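Local coordinates for protein (endonuclease) (Salmonella typhimurium, PDB 1BYR) that is an endonuclease of the PLD-like family, built as a mixed beta sheet with helices packed on it, at residues A[28-34]-A[54-60]; A[84-90]-A[144-150]. All coordinates share one frame; numbering follows the deposited sequence.

Interaction 1: residues A[28-34]-A[54-60]; sequences TSIRMMA and VDVKIVI
Thr-28 O receives the backbone N of Asp-55 at 2.8 Å, the first bond of a parallel pairing whose strand axes approach to 4.6 Å at 4°. At Ile-30 the CG2 branch lies beside Val-56 CG1, while CG1 reaches back to Val-54 CG1. Arg-31 carries the polar part. Its chain folds at chi2 (-56°), which turns the guanidinium back toward the start of the strand. NH2 then forms a salt bridge with Asp-55 OD2 at 2.9 Å and 166°, in the guanidinium plane but from above the carboxylate, consistent with the two planes being steeply inclined. NH1 donates to Ile-30 O at 3.1 Å, so that carbonyl holds two donors, the other being Lys-57 N. Lys-57 runs extended alongside, its CD over the guanidinium face; Asp-55 probably offsets the two like charges, and one water accepts from Lys-57 NZ. Met-32 rests CB on Ile-58 CG2 (4.0 Å), and Ala-34 CB meets Ile-60 CG2. This is the strand pair of a right-handed beta-alpha-beta crossover: helix 40-51 covers Ile-30, Met-32 and Ile-58, whereas helix 131-146 packs on Arg-31, Met-33 and Val-59, and strands 97-100 and 84-87 flank the pair.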
ATOM      1  N   THR A  28      11.842   9.280  18.639  1.00 14.27           N
ATOM      2  CA  THR A  28      12.145   8.153  19.498  1.00 13.32           C
ATOM      3  C   THR A  28      12.233   6.787  18.820  1.00 13.11           C
ATOM      4  O   THR A  28      13.145   6.013  19.100  1.00 12.03           O
ATOM      5  CB  THR A  28      11.131   8.059  20.645  1.00 15.16           C
ATOM      6  OG1 THR A  28       9.826   7.832  20.099  1.00 19.03           O
ATOM      7  CG2 THR A  28      11.108   9.352  21.452  1.00 16.33           C
ATOM      8  N   SER A  29      11.297   6.462  17.934  1.00 11.27           N
ATOM      9  CA  SER A  29      11.357   5.146  17.288  1.00 12.49           C
ATOM     10  C   SER A  29      10.835   5.036  15.870  1.00 11.93           C
ATOM     11  O   SER A  29      10.040   5.848  15.402  1.00 11.51           O
ATOM     12  CB  SER A  29      10.636   4.097  18.148  1.00 11.07           C
ATOM     13  OG  SER A  29       9.267   4.437  18.321  1.00 14.07           O
ATOM     14  N   ILE A  30      11.315   3.999  15.194  1.00 12.64           N
ATOM     15  CA  ILE A  30      10.925   3.688  13.841  1.00 10.37           C
ATOM     16  C   ILE A  30      10.915   2.172  13.736  1.00 11.13           C
ATOM     17  O   ILE A  30      11.905   1.517  14.051  1.00 12.62           O
ATOM     18  CB  ILE A  30      11.939   4.238  12.821  1.00 10.22           C
ATOM     19  CG1 ILE A  30      11.818   5.752  12.726  1.00  7.80           C
ATOM     20  CG2 ILE A  30      11.688   3.620  11.445  1.00 10.05           C
ATOM     21  CD1 ILE A  30      12.594   6.340  11.562  1.00  6.88           C
ATOM     22  N   ARG A  31       9.781   1.613  13.324  1.00  9.59           N
ATOM     23  CA  ARG A  31       9.648   0.170  13.140  1.00  8.95           C
ATOM     24  C   ARG A  31       9.202   0.065  11.695  1.00  8.31           C
ATOM     25  O   ARG A  31       8.085   0.437  11.375  1.00  6.58           O
ATOM     26  CB  ARG A  31       8.569  -0.397  14.074  1.00  9.61           C
ATOM     27  CG  ARG A  31       8.991  -0.482  15.545  1.00 11.04           C
ATOM     28  CD  ARG A  31      10.268  -1.289  15.713  1.00 10.61           C
ATOM     29  NE  ARG A  31      10.699  -1.356  17.107  1.00 11.92           N
ATOM     30  CZ  ARG A  31      11.698  -0.644  17.620  1.00 10.95           C
ATOM     31  NH1 ARG A  31      12.384   0.205  16.861  1.00 10.00           N
ATOM     32  NH2 ARG A  31      12.017  -0.791  18.900  1.00  9.99           N
ATOM     33  N   MET A  32      10.089  -0.410  10.827  1.00  7.65           N
ATOM     34  CA  MET A  32       9.807  -0.502   9.398  1.00  8.03           C
ATOM     35  C   MET A  32       9.677  -1.912   8.814  1.00  7.68           C
ATOM     36  O   MET A  32      10.379  -2.841   9.223  1.00  6.72           O
ATOM     37  CB  MET A  32      10.900   0.256   8.637  1.00  6.52           C
ATOM     38  CG  MET A  32      10.721   0.335   7.131  1.00  7.15           C
ATOM     39  SD  MET A  32      12.109   1.261   6.468  1.00  9.57           S
ATOM     40  CE  MET A  32      11.584   1.722   4.905  1.00  7.32           C
ATOM     41  N   MET A  33       8.763  -2.049   7.847  1.00  6.80           N
ATOM     42  CA  MET A  33       8.510  -3.304   7.142  1.00  6.38           C
ATOM     43  C   MET A  33       8.665  -2.943   5.675  1.00  8.01           C
ATOM     44  O   MET A  33       8.126  -1.930   5.222  1.00  8.12           O
ATOM     45  CB  MET A  33       7.059  -3.794   7.349  1.00  5.46           C
ATOM     46  CG  MET A  33       6.613  -4.026   8.798  1.00  5.62           C
ATOM     47  SD  MET A  33       4.919  -4.699   8.920  1.00 11.38           S
ATOM     48  CE  MET A  33       5.193  -6.444   8.725  1.00  6.36           C
ATOM     49  N   ALA A  34       9.392  -3.757   4.915  1.00  6.08           N
ATOM     50  CA  ALA A  34       9.560  -3.462   3.512  1.00  5.92           C
ATOM     51  C   ALA A  34       9.639  -4.704   2.652  1.00  5.93           C
ATOM     52  O   ALA A  34      10.027  -5.766   3.118  1.00  6.91           O
ATOM     53  CB  ALA A  34      10.817  -2.639   3.314  1.00  6.38           C
ATOM     54  N   VAL A  54      17.392   7.944  17.375  1.00 13.46           N
ATOM     55  CA  VAL A  54      16.150   7.195  17.195  1.00 12.13           C
ATOM     56  C   VAL A  54      16.359   5.683  17.182  1.00 11.37           C
ATOM     57  O   VAL A  54      17.297   5.178  16.562  1.00 11.44           O
ATOM     58  CB  VAL A  54      15.437   7.606  15.892  1.00 12.03           C
ATOM     59  CG1 VAL A  54      14.235   6.695  15.643  1.00 13.35           C
ATOM     60  CG2 VAL A  54      15.001   9.070  15.977  1.00 11.84           C
ATOM     61  N   ASP A  55      15.472   4.973  17.874  1.00 10.76           N
ATOM     62  CA  ASP A  55      15.524   3.515  17.954  1.00 11.38           C
ATOM     63  C   ASP A  55      14.891   2.949  16.679  1.00 11.24           C
ATOM     64  O   ASP A  55      13.665   2.852  16.565  1.00 11.09           O
ATOM     65  CB  ASP A  55      14.764   3.048  19.207  1.00 11.95           C
ATOM     66  CG  ASP A  55      14.605   1.537  19.287  1.00 14.26           C
ATOM     67  OD1 ASP A  55      15.200   0.813  18.464  1.00 14.18           O
ATOM     68  OD2 ASP A  55      13.878   1.066  20.184  1.00 12.16           O
ATOM     69  N   VAL A  56      15.741   2.611  15.710  1.00 10.88           N
ATOM     70  CA  VAL A  56      15.298   2.068  14.424  1.00 10.34           C
ATOM     71  C   VAL A  56      15.500   0.553  14.261  1.00 10.88           C
ATOM     72  O   VAL A  56      16.600   0.030  14.468  1.00 11.01           O
ATOM     73  CB  VAL A  56      16.040   2.786  13.247  1.00 10.57           C
ATOM     74  CG1 VAL A  56      15.448   2.351  11.902  1.00  8.72           C
ATOM     75  CG2 VAL A  56      15.945   4.316  13.407  1.00  8.61           C
ATOM     76  N   LYS A  57      14.426  -0.157  13.905  1.00  9.29           N
ATOM     77  CA  LYS A  57      14.498  -1.600  13.662  1.00  9.60           C
ATOM     78  C   LYS A  57      13.717  -1.898  12.373  1.00 11.47           C
ATOM     79  O   LYS A  57      12.619  -1.367  12.149  1.00 11.01           O
ATOM     80  CB  LYS A  57      13.930  -2.380  14.853  1.00  9.93           C
ATOM     81  CG  LYS A  57      14.823  -2.320  16.092  1.00 12.47           C
ATOM     82  CD  LYS A  57      14.400  -3.330  17.137  1.00 14.49           C
ATOM     83  CE  LYS A  57      15.066  -3.062  18.482  1.00 17.96           C
ATOM     84  NZ  LYS A  57      14.592  -4.008  19.549  1.00 18.16           N
ATOM     85  N   ILE A  58      14.286  -2.748  11.521  1.00 10.38           N
ATOM     86  CA  ILE A  58      13.683  -3.057  10.231  1.00  9.11           C
ATOM     87  C   ILE A  58      13.599  -4.541   9.864  1.00  8.44           C
ATOM     88  O   ILE A  58      14.542  -5.299  10.080  1.00  8.67           O
ATOM     89  CB  ILE A  58      14.491  -2.331   9.126  1.00  7.16           C
ATOM     90  CG1 ILE A  58      14.741  -0.889   9.552  1.00  7.30           C
ATOM     91  CG2 ILE A  58      13.769  -2.400   7.781  1.00  8.38           C
ATOM     92  CD1 ILE A  58      15.668  -0.120   8.628  1.00  5.64           C
ATOM     93  N   VAL A  59      12.453  -4.964   9.327  1.00  8.67           N
ATOM     94  CA  VAL A  59      12.287  -6.346   8.871  1.00  9.80           C
ATOM     95  C   VAL A  59      11.841  -6.271   7.428  1.00  9.42           C
ATOM     96  O   VAL A  59      10.848  -5.609   7.113  1.00  9.91           O
ATOM     97  CB  VAL A  59      11.216  -7.126   9.665  1.00 10.68           C
ATOM     98  CG1 VAL A  59      11.791  -7.551  10.987  1.00 16.74           C
ATOM     99  CG2 VAL A  59       9.972  -6.284   9.849  1.00  9.74           C
ATOM    100  N   ILE A  60      12.590  -6.922   6.544  1.00  6.89           N
ATOM    101  CA  ILE A  60      12.263  -6.895   5.128  1.00  6.57           C
ATOM    102  C   ILE A  60      12.080  -8.283   4.536  1.00  7.71           C
ATOM    103  O   ILE A  60      12.495  -9.281   5.121  1.00  5.80           O
ATOM    104  CB  ILE A  60      13.371  -6.169   4.340  1.00  5.86           C
ATOM    105  CG1 ILE A  60      14.630  -7.042   4.275  1.00  5.26           C
ATOM    106  CG2 ILE A  60      13.695  -4.853   5.027  1.00  6.84           C
ATOM    107  CD1 ILE A  60      15.841  -6.350   3.610  1.00  2.00           C
TER
HETATM  108  O   HOH W   1      11.978  -3.468  20.935  1.00 35.83           O

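Interaction 2: residues A[84-90]-A[144-150]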
ATOM      1  N   LEU A  84      18.549  -5.093  11.698  1.00  8.51           N
ATOM      2  CA  LEU A  84      17.817  -5.460  10.500  1.00  8.89           C
ATOM      3  C   LEU A  84      17.655  -6.967  10.318  1.00  8.91           C
ATOM      4  O   LEU A  84      18.571  -7.746  10.592  1.00 10.00           O
ATOM      5  CB  LEU A  84      18.529  -4.851   9.289  1.00  8.07           C
ATOM      6  CG  LEU A  84      18.155  -5.314   7.885  1.00  7.77           C
ATOM      7  CD1 LEU A  84      16.873  -4.600   7.435  1.00  6.26           C
ATOM      8  CD2 LEU A  84      19.314  -5.009   6.933  1.00  5.18           C
ATOM      9  N   ARG A  85      16.470  -7.378   9.863  1.00  9.47           N
ATOM     10  CA  ARG A  85      16.178  -8.787   9.627  1.00  9.12           C
ATOM     11  C   ARG A  85      15.480  -9.052   8.296  1.00  8.23           C
ATOM     12  O   ARG A  85      14.713  -8.228   7.795  1.00  5.11           O
ATOM     13  CB  ARG A  85      15.282  -9.357  10.743  1.00  8.88           C
ATOM     14  CG  ARG A  85      15.919  -9.437  12.114  1.00 11.54           C
ATOM     15  CD  ARG A  85      15.070 -10.262  13.088  1.00 13.33           C
ATOM     16  NE  ARG A  85      15.823 -10.570  14.298  1.00 13.26           N
ATOM     17  CZ  ARG A  85      15.283 -11.014  15.426  1.00 18.36           C
ATOM     18  NH1 ARG A  85      13.968 -11.210  15.520  1.00 17.70           N
ATOM     19  NH2 ARG A  85      16.063 -11.264  16.473  1.00 19.06           N
ATOM     20  N   THR A  86      15.769 -10.220   7.723  1.00  6.92           N
ATOM     21  CA  THR A  86      15.117 -10.650   6.504  1.00  8.59           C
ATOM     22  C   THR A  86      14.081 -11.684   6.952  1.00 10.39           C
ATOM     23  O   THR A  86      14.313 -12.431   7.903  1.00 11.12           O
ATOM     24  CB  THR A  86      16.107 -11.274   5.504  1.00  8.76           C
ATOM     25  OG1 THR A  86      16.830 -12.333   6.131  1.00  9.95           O
ATOM     26  CG2 THR A  86      17.076 -10.232   5.011  1.00 11.71           C
ATOM     27  N   ASP A  87      12.932 -11.725   6.282  1.00 10.06           N
ATOM     28  CA  ASP A  87      11.861 -12.651   6.651  1.00 11.20           C
ATOM     29  C   ASP A  87      11.430 -13.426   5.420  1.00 12.14           C
ATOM     30  O   ASP A  87      11.079 -12.837   4.396  1.00 12.26           O
ATOM     31  CB  ASP A  87      10.689 -11.844   7.227  1.00 10.83           C
ATOM     32  CG  ASP A  87       9.454 -12.692   7.518  1.00 13.20           C
ATOM     33  OD1 ASP A  87       9.544 -13.931   7.557  1.00 11.16           O
ATOM     34  OD2 ASP A  87       8.377 -12.093   7.721  1.00 11.58           O
ATOM     35  N   SER A  88      11.481 -14.752   5.509  1.00 12.74           N
ATOM     36  CA  SER A  88      11.106 -15.602   4.391  1.00 12.88           C
ATOM     37  C   SER A  88       9.951 -16.529   4.730  1.00 13.04           C
ATOM     38  O   SER A  88       9.663 -17.455   3.987  1.00 12.86           O
ATOM     39  CB  SER A  88      12.304 -16.459   3.974  1.00 14.89           C
ATOM     40  OG  SER A  88      12.699 -17.307   5.043  1.00 16.32           O
ATOM     41  N   ASN A  89       9.306 -16.288   5.860  1.00 13.83           N
ATOM     42  CA  ASN A  89       8.205 -17.138   6.278  1.00 14.36           C
ATOM     43  C   ASN A  89       6.912 -16.937   5.498  1.00 14.43           C
ATOM     44  O   ASN A  89       5.936 -17.649   5.711  1.00 13.91           O
ATOM     45  CB  ASN A  89       7.966 -16.971   7.774  1.00 18.36           C
ATOM     46  CG  ASN A  89       8.996 -17.730   8.599  1.00 25.33           C
ATOM     47  OD1 ASN A  89       9.594 -18.708   8.124  1.00 25.59           O
ATOM     48  ND2 ASN A  89       9.220 -17.292   9.829  1.00 26.21           N
ATOM     49  N   PHE A  90       6.927 -15.979   4.578  1.00 11.73           N
ATOM     50  CA  PHE A  90       5.766 -15.681   3.753  1.00 11.70           C
ATOM     51  C   PHE A  90       6.176 -15.701   2.277  1.00 11.14           C
ATOM     52  O   PHE A  90       7.295 -15.297   1.934  1.00  9.15           O
ATOM     53  CB  PHE A  90       5.201 -14.295   4.113  1.00 12.07           C
ATOM     54  CG  PHE A  90       4.774 -14.149   5.561  1.00 12.06           C
ATOM     55  CD1 PHE A  90       5.677 -13.722   6.533  1.00 10.62           C
ATOM     56  CD2 PHE A  90       3.464 -14.410   5.944  1.00  9.97           C
ATOM     57  CE1 PHE A  90       5.287 -13.556   7.853  1.00  7.42           C
ATOM     58  CE2 PHE A  90       3.072 -14.246   7.265  1.00 10.43           C
ATOM     59  CZ  PHE A  90       3.994 -13.814   8.222  1.00  8.03           C
ATOM     60  N   ARG A 144       6.250 -10.305  12.436  1.00  6.52           N
ATOM     61  CA  ARG A 144       7.110 -10.551  11.282  1.00  4.19           C
ATOM     62  C   ARG A 144       8.578 -10.488  11.686  1.00  6.28           C
ATOM     63  O   ARG A 144       9.379 -11.289  11.233  1.00  7.08           O
ATOM     64  CB  ARG A 144       6.826  -9.517  10.192  1.00  4.70           C
ATOM     65  CG  ARG A 144       5.634  -9.860   9.251  1.00  5.06           C
ATOM     66  CD  ARG A 144       4.429 -10.472   9.978  1.00  4.21           C
ATOM     67  NE  ARG A 144       3.253 -10.554   9.101  1.00  4.85           N
ATOM     68  CZ  ARG A 144       2.064 -11.035   9.464  1.00  6.00           C
ATOM     69  NH1 ARG A 144       1.872 -11.494  10.693  1.00  2.00           N
ATOM     70  NH2 ARG A 144       1.049 -11.019   8.603  1.00  3.85           N
ATOM     71  N   TRP A 145       8.928  -9.531  12.540  1.00  7.20           N
ATOM     72  CA  TRP A 145      10.305  -9.392  13.027  1.00  9.81           C
ATOM     73  C   TRP A 145      10.749 -10.649  13.789  1.00  9.62           C
ATOM     74  O   TRP A 145      11.828 -11.198  13.548  1.00  8.94           O
ATOM     75  CB  TRP A 145      10.406  -8.163  13.940  1.00  8.80           C
ATOM     76  CG  TRP A 145      11.662  -8.086  14.764  1.00 11.28           C
ATOM     77  CD1 TRP A 145      11.829  -8.533  16.049  1.00 13.40           C
ATOM     78  CD2 TRP A 145      12.916  -7.505  14.382  1.00 10.36           C
ATOM     79  NE1 TRP A 145      13.099  -8.267  16.481  1.00 13.61           N
ATOM     80  CE2 TRP A 145      13.789  -7.639  15.477  1.00 12.69           C
ATOM     81  CE3 TRP A 145      13.379  -6.888  13.218  1.00  9.65           C
ATOM     82  CZ2 TRP A 145      15.110  -7.172  15.445  1.00 11.86           C
ATOM     83  CZ3 TRP A 145      14.695  -6.425  13.188  1.00 12.20           C
ATOM     84  CH2 TRP A 145      15.541  -6.568  14.293  1.00 11.92           C
ATOM     85  N   ASN A 146       9.894 -11.111  14.693  1.00 12.13           N
ATOM     86  CA  ASN A 146      10.187 -12.285  15.505  1.00 14.60           C
ATOM     87  C   ASN A 146      10.547 -13.548  14.735  1.00 16.31           C
ATOM     88  O   ASN A 146      11.193 -14.436  15.283  1.00 19.11           O
ATOM     89  CB  ASN A 146       9.020 -12.565  16.456  1.00 14.55           C
ATOM     90  CG  ASN A 146       8.911 -11.508  17.551  1.00 16.86           C
ATOM     91  OD1 ASN A 146       9.813 -10.698  17.727  1.00 15.64           O
ATOM     92  ND2 ASN A 146       7.808 -11.525  18.280  1.00 18.07           N
ATOM     93  N   GLN A 147      10.146 -13.648  13.473  1.00 15.38           N
ATOM     94  CA  GLN A 147      10.498 -14.835  12.708  1.00 16.59           C
ATOM     95  C   GLN A 147      11.476 -14.500  11.593  1.00 16.93           C
ATOM     96  O   GLN A 147      11.568 -15.216  10.584  1.00 16.57           O
ATOM     97  CB  GLN A 147       9.249 -15.495  12.123  1.00 18.72           C
ATOM     98  CG  GLN A 147       8.390 -14.596  11.300  1.00 16.64           C
ATOM     99  CD  GLN A 147       7.004 -15.149  11.161  1.00 20.03           C
ATOM    100  OE1 GLN A 147       6.810 -16.294  10.742  1.00 20.25           O
ATOM    101  NE2 GLN A 147       6.019 -14.353  11.512  1.00 20.80           N
ATOM    102  N   GLY A 148      12.202 -13.401  11.777  1.00 14.59           N
ATOM    103  CA  GLY A 148      13.174 -12.980  10.789  1.00 14.79           C
ATOM    104  C   GLY A 148      14.572 -13.440  11.145  1.00 15.48           C
ATOM    105  O   GLY A 148      14.816 -13.939  12.253  1.00 14.55           O
ATOM    106  N   ARG A 149      15.497 -13.268  10.205  1.00 14.68           N
ATOM    107  CA  ARG A 149      16.894 -13.660  10.390  1.00 16.14           C
ATOM    108  C   ARG A 149      17.751 -12.395  10.420  1.00 13.78           C
ATOM    109  O   ARG A 149      17.655 -11.554   9.536  1.00 14.00           O
ATOM    110  CB  ARG A 149      17.335 -14.547   9.215  1.00 19.59           C
ATOM    111  CG  ARG A 149      18.332 -15.643   9.558  1.00 25.40           C
ATOM    112  CD  ARG A 149      18.043 -16.883   8.721  1.00 31.05           C
ATOM    113  NE  ARG A 149      17.346 -17.924   9.480  1.00 34.35           N
ATOM    114  CZ  ARG A 149      16.801 -19.016   8.942  1.00 34.30           C
ATOM    115  NH1 ARG A 149      16.855 -19.208   7.636  1.00 34.46           N
ATOM    116  NH2 ARG A 149      16.197 -19.912   9.714  1.00 33.76           N
ATOM    117  N   ASP A 150      18.574 -12.255  11.447  1.00 14.48           N
ATOM    118  CA  ASP A 150      19.440 -11.083  11.561  1.00 12.81           C
ATOM    119  C   ASP A 150      20.312 -10.903  10.332  1.00 13.62           C
ATOM    120  O   ASP A 150      20.808 -11.873   9.768  1.00 12.77           O
ATOM    121  CB  ASP A 150      20.393 -11.229  12.746  1.00 14.78           C
ATOM    122  CG  ASP A 150      19.767 -10.849  14.067  1.00 17.10           C
ATOM    123  OD1 ASP A 150      18.748 -10.129  14.093  1.00 16.61           O
ATOM    124  OD2 ASP A 150      20.312 -11.279  15.102  1.00 18.87           O
TER
HETATM  125  O   HOH W   2      18.516 -10.107  17.499  1.00 21.01           O
HETATM  126  O   HOH W   3      19.456 -12.198   7.011  1.00 13.51           O
HETATM  127  O   HOH W   4      12.664 -15.582   8.188  1.00  7.89           O
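The guanidinium of Arg-85 lies flat on the indole of Trp-145, planes 11° apart and centres 4.0 Å from each other, a tight stacked cation-pi contact. Extended from CG to NE, the chain crosses the indole at about a right angle, with CD over the six-membered ring, 3.6 Å from its centroid (CH-pi). Two bonds in the guanidinium plane fix its rotation: a salt bridge from NE to Asp-150 OD1 at 3.0 Å, almost straight at 176°, and NH1 to Trp-145 O at 2.9 Å. Both acceptors are approached from above their own planes. Trp-145 O also takes Gly-148 N from its opposite face. Gly-148 CA lies 3.2 Å from Thr-86 O, and Thr-86 and Arg-149 form an antiparallel hydrogen-bonded pair.

The solvent side holds exposed Asp-150, Arg-149 and Asn-89; waters link Asp-150 to Arg-85 NH2 and Thr-86 OG1, and Ser-88 N to Gln-147 O. Asn-89 ND2 uses an in-plane lone pair of Gln-147 OE1 at 2.8 Å, but the N-H bends to 131°. Asp-87 OD1 closes an Asx turn onto Asn-89 N, its OD2 hydrogen-bonded to Gln-93 NE2. Phe-90 CZ sits over the Arg-144 guanidinium, which Ser-121 and Glu-12 of the second subunit hold. Strand 149-150 edges the sheet beside 84-87, helix 68-79 touches Leu-84 and Thr-86, and Trp-145, in the last turn of helix 131-146, stacks on Trp-141 and packs on Val-59.

Overall arrangement
Interactions 1 and 2 follow one another along the chain: both segments of interaction 1 precede those of interaction 2, and their centres lie about 13 Å apart. They belong to one mixed sheet in which strands 29-34, 55-61, 84-87 and 149-150 are consecutive neighbours. The join is strand 55-61 against 84-87, where Ile-60 N and O probably bond to Arg-85 O and Asp-87 N, at 2.8 Å and 2.7 Å. Helix 131-146 spans both: it packs against 28-34 and 54-60, and its last turn supplies Trp-145 to interaction 2. Interaction 1 is mostly buried, its centre about 7 Å from the chain centre, whereas interaction 2 finishes the sheet edge at about 14 Å and reaches the second subunit.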